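Local coordinates for protein taurine dioxygenase (Burkholderia ambifaria, PDB 5VN6) that probably acts as an iron-dependent taurine dioxygenase of the TfdA family, and binds a magnesium ion at its metal site in this crystal, at residues K150-D155 / P216-V221. Residues are numbered along the deposited sequence; the frame is centred on the assembly and turned at random.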
ATOM      1  N   LYS A 150      -2.157 -21.807   8.324  1.00 36.11           N
ATOM      2  CA  LYS A 150      -3.129 -21.749   9.407  1.00 38.84           C
ATOM      3  C   LYS A 150      -2.873 -22.851  10.430  1.00 44.86           C
ATOM      4  O   LYS A 150      -2.900 -22.605  11.643  1.00 45.80           O
ATOM      5  CB  LYS A 150      -4.548 -21.855   8.846  1.00 32.97           C
ATOM      6  CG  LYS A 150      -5.014 -20.613   8.085  1.00 34.95           C
ATOM      7  CD  LYS A 150      -6.431 -20.824   7.561  1.00 38.93           C
ATOM      8  CE  LYS A 150      -6.924 -19.607   6.800  1.00 40.88           C
ATOM      9  NZ  LYS A 150      -8.264 -19.800   6.178  1.00 37.92           N
ATOM     10  N   GLN A 151      -2.617 -24.072   9.954  1.00 40.35           N
ATOM     11  CA  GLN A 151      -2.269 -25.167  10.856  1.00 47.53           C
ATOM     12  C   GLN A 151      -1.002 -24.852  11.645  1.00 46.44           C
ATOM     13  O   GLN A 151      -0.945 -25.064  12.860  1.00 42.53           O
ATOM     14  CB  GLN A 151      -2.103 -26.461  10.059  1.00 55.83           C
ATOM     15  CG  GLN A 151      -3.372 -26.923   9.361  1.00 70.45           C
ATOM     16  CD  GLN A 151      -3.101 -27.949   8.281  1.00 85.33           C
ATOM     17  OE1 GLN A 151      -2.194 -28.777   8.408  1.00 93.43           O
ATOM     18  NE2 GLN A 151      -3.903 -27.918   7.220  1.00 86.10           N
ATOM     19  N   GLN A 152       0.016 -24.326  10.963  1.00 39.84           N
ATOM     20  CA  GLN A 152       1.295 -24.037  11.594  1.00 38.52           C
ATOM     21  C   GLN A 152       1.186 -22.958  12.672  1.00 40.77           C
ATOM     22  O   GLN A 152       1.900 -23.024  13.679  1.00 46.11           O
ATOM     23  CB  GLN A 152       2.295 -23.609  10.510  1.00 42.77           C
ATOM     24  CG  GLN A 152       3.653 -23.106  11.014  1.00 52.67           C
ATOM     25  CD  GLN A 152       4.737 -24.171  11.097  1.00 57.28           C
ATOM     26  OE1 GLN A 152       4.480 -25.316  11.457  1.00 61.95           O
ATOM     27  NE2 GLN A 152       5.967 -23.787  10.748  1.00 52.91           N
ATOM     28  N   ILE A 153       0.318 -21.953  12.492  1.00 37.75           N
ATOM     29  CA  ILE A 153       0.292 -20.807  13.410  1.00 34.05           C
ATOM     30  C   ILE A 153      -0.815 -20.903  14.452  1.00 38.11           C
ATOM     31  O   ILE A 153      -0.888 -20.040  15.335  1.00 38.30           O
ATOM     32  CB  ILE A 153       0.182 -19.468  12.647  1.00 32.89           C
ATOM     33  CG1 ILE A 153      -1.216 -19.299  12.043  1.00 35.10           C
ATOM     34  CG2 ILE A 153       1.279 -19.378  11.556  1.00 30.80           C
ATOM     35  CD1 ILE A 153      -1.449 -17.937  11.379  1.00 32.51           C
ATOM     36  N   ALA A 154      -1.654 -21.944  14.397  1.00 38.37           N
ATOM     37  CA  ALA A 154      -2.874 -21.972  15.203  1.00 40.85           C
ATOM     38  C   ALA A 154      -2.611 -21.721  16.688  1.00 45.47           C
ATOM     39  O   ALA A 154      -3.308 -20.916  17.314  1.00 43.02           O
ATOM     40  CB  ALA A 154      -3.595 -23.305  15.004  1.00 45.82           C
ATOM     41  N   ASP A 155      -1.592 -22.360  17.266  1.00 41.16           N
ATOM     42  CA  ASP A 155      -1.323 -22.201  18.695  1.00 47.65           C
ATOM     43  C   ASP A 155      -0.136 -21.281  18.993  1.00 44.08           C
ATOM     44  O   ASP A 155       0.275 -21.173  20.153  1.00 43.30           O
ATOM     45  CB  ASP A 155      -1.126 -23.576  19.366  1.00 54.01           C
ATOM     46  CG  ASP A 155       0.065 -24.356  18.812  1.00 61.32           C
ATOM     47  OD1 ASP A 155       0.984 -23.752  18.219  1.00 63.66           O
ATOM     48  OD2 ASP A 155       0.068 -25.598  18.949  1.00 64.89           O
ATOM     49  N   PRO A 216       8.819 -30.161  18.578  1.00 44.40           N
ATOM     50  CA  PRO A 216       9.225 -31.252  17.673  1.00 45.44           C
ATOM     51  C   PRO A 216       8.440 -31.296  16.371  1.00 42.13           C
ATOM     52  O   PRO A 216       8.952 -31.814  15.372  1.00 41.71           O
ATOM     53  CB  PRO A 216       8.975 -32.513  18.511  1.00 51.09           C
ATOM     54  CG  PRO A 216       9.056 -32.046  19.931  1.00 50.54           C
ATOM     55  CD  PRO A 216       8.453 -30.663  19.914  1.00 48.37           C
ATOM     56  N   ALA A 217       7.216 -30.766  16.348  1.00 43.03           N
ATOM     57  CA  ALA A 217       6.434 -30.752  15.122  1.00 45.46           C
ATOM     58  C   ALA A 217       7.013 -29.779  14.107  1.00 47.03           C
ATOM     59  O   ALA A 217       6.911 -30.009  12.896  1.00 45.67           O
ATOM     60  CB  ALA A 217       4.983 -30.395  15.436  1.00 47.59           C
ATOM     61  N   ARG A 218       7.656 -28.710  14.575  1.00 46.37           N
ATOM     62  CA  ARG A 218       8.170 -27.691  13.674  1.00 41.46           C
ATOM     63  C   ARG A 218       9.677 -27.735  13.478  1.00 40.93           C
ATOM     64  O   ARG A 218      10.165 -27.174  12.499  1.00 40.99           O
ATOM     65  CB  ARG A 218       7.804 -26.299  14.188  1.00 41.77           C
ATOM     66  CG  ARG A 218       6.332 -26.044  14.330  1.00 43.77           C
ATOM     67  CD  ARG A 218       6.115 -24.607  14.746  1.00 45.19           C
ATOM     68  NE  ARG A 218       4.700 -24.326  14.925  1.00 48.45           N
ATOM     69  CZ  ARG A 218       4.092 -24.350  16.102  1.00 44.66           C
ATOM     70  NH1 ARG A 218       2.798 -24.076  16.174  1.00 42.63           N
ATOM     71  NH2 ARG A 218       4.790 -24.619  17.209  1.00 39.68           N
ATOM     72  N   VAL A 219      10.434 -28.361  14.370  1.00 36.47           N
ATOM     73  CA  VAL A 219      11.885 -28.215  14.361  1.00 38.65           C
ATOM     74  C   VAL A 219      12.527 -29.594  14.269  1.00 41.85           C
ATOM     75  O   VAL A 219      12.472 -30.382  15.225  1.00 39.35           O
ATOM     76  CB  VAL A 219      12.390 -27.447  15.590  1.00 39.46           C
ATOM     77  CG1 VAL A 219      13.927 -27.481  15.659  1.00 36.98           C
ATOM     78  CG2 VAL A 219      11.865 -26.013  15.554  1.00 34.84           C
ATOM     79  N   ARG A 220      13.176 -29.864  13.133  1.00 38.36           N
ATOM     80  CA  ARG A 220      14.012 -31.045  12.965  1.00 42.75           C
ATOM     81  C   ARG A 220      15.457 -30.716  13.326  1.00 42.74           C
ATOM     82  O   ARG A 220      16.112 -31.446  14.082  1.00 41.36           O
ATOM     83  CB  ARG A 220      13.935 -31.555  11.512  1.00 46.60           C
ATOM     84  CG  ARG A 220      12.549 -31.481  10.823  1.00 45.34           C
ATOM     85  CD  ARG A 220      12.674 -31.444   9.264  1.00 37.35           C
ATOM     86  NE  ARG A 220      13.484 -30.295   8.819  1.00 35.76           N
ATOM     87  CZ  ARG A 220      13.940 -30.105   7.581  1.00 40.65           C
ATOM     88  NH1 ARG A 220      13.677 -30.989   6.619  1.00 41.69           N
ATOM     89  NH2 ARG A 220      14.657 -29.024   7.298  1.00 34.95           N
ATOM     90  N   VAL A 221      15.963 -29.610  12.781  1.00 36.09           N
ATOM     91  CA  VAL A 221      17.324 -29.160  13.006  1.00 39.30           C
ATOM     92  C   VAL A 221      17.276 -27.666  13.311  1.00 38.53           C
ATOM     93  O   VAL A 221      16.259 -26.999  13.097  1.00 33.45           O
ATOM     94  CB  VAL A 221      18.246 -29.453  11.795  1.00 33.24           C
ATOM     95  CG1 VAL A 221      18.304 -30.958  11.500  1.00 33.25           C
ATOM     96  CG2 VAL A 221      17.768 -28.674  10.544  1.00 26.86           C
TER
HETATM   97  O   HOH W   1       3.729 -24.458  19.779  1.00 56.75           O
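The carboxy-terminal part of helix 147-153 and the turn that follows it are bound by an arginine from the loop between strand 207-210 and helix 222-225, a surface example, well away from the metal site, of a guanidinium bridging a main-chain carbonyl and a carboxylate. Arg-218 reaches across with its chain extended from CG to NE (chi2 -176°, chi3 -179°), which carries the guanidinium edge-on to the helix. Arg-218 NH1 donates to Gln-152 O at 2.9 Å. The same nitrogen forms a salt bridge with Asp-155 OD1 at 2.8 Å. The carboxylate oxygen is met on its syn side, and both acceptors lie near the guanidinium plane although the carboxylate itself is turned 72° from it. Gln-152 O also accepts a weak bond from Arg-218 NE, 3.3 Å long, and so takes two nitrogens of one guanidinium. A water bridges the two charged groups, accepting from Arg-218 NH2 at 2.8 Å and donating to Asp-155 OD1. The Gln-152 side chain, bent at chi2, crosses the arginine at a slant and brings its OE1 to within 3.5 Å of Arg-218 CG. Phe-213 O takes a further bond from NH2. The bonds of NH1 and NH2, with a weak one from NE, should restrict rotation of the guanidinium; the carboxylate and the carbonyl of Gln-152 probably both favour its positive charge, pinning the loop to the helix and to the residues after it.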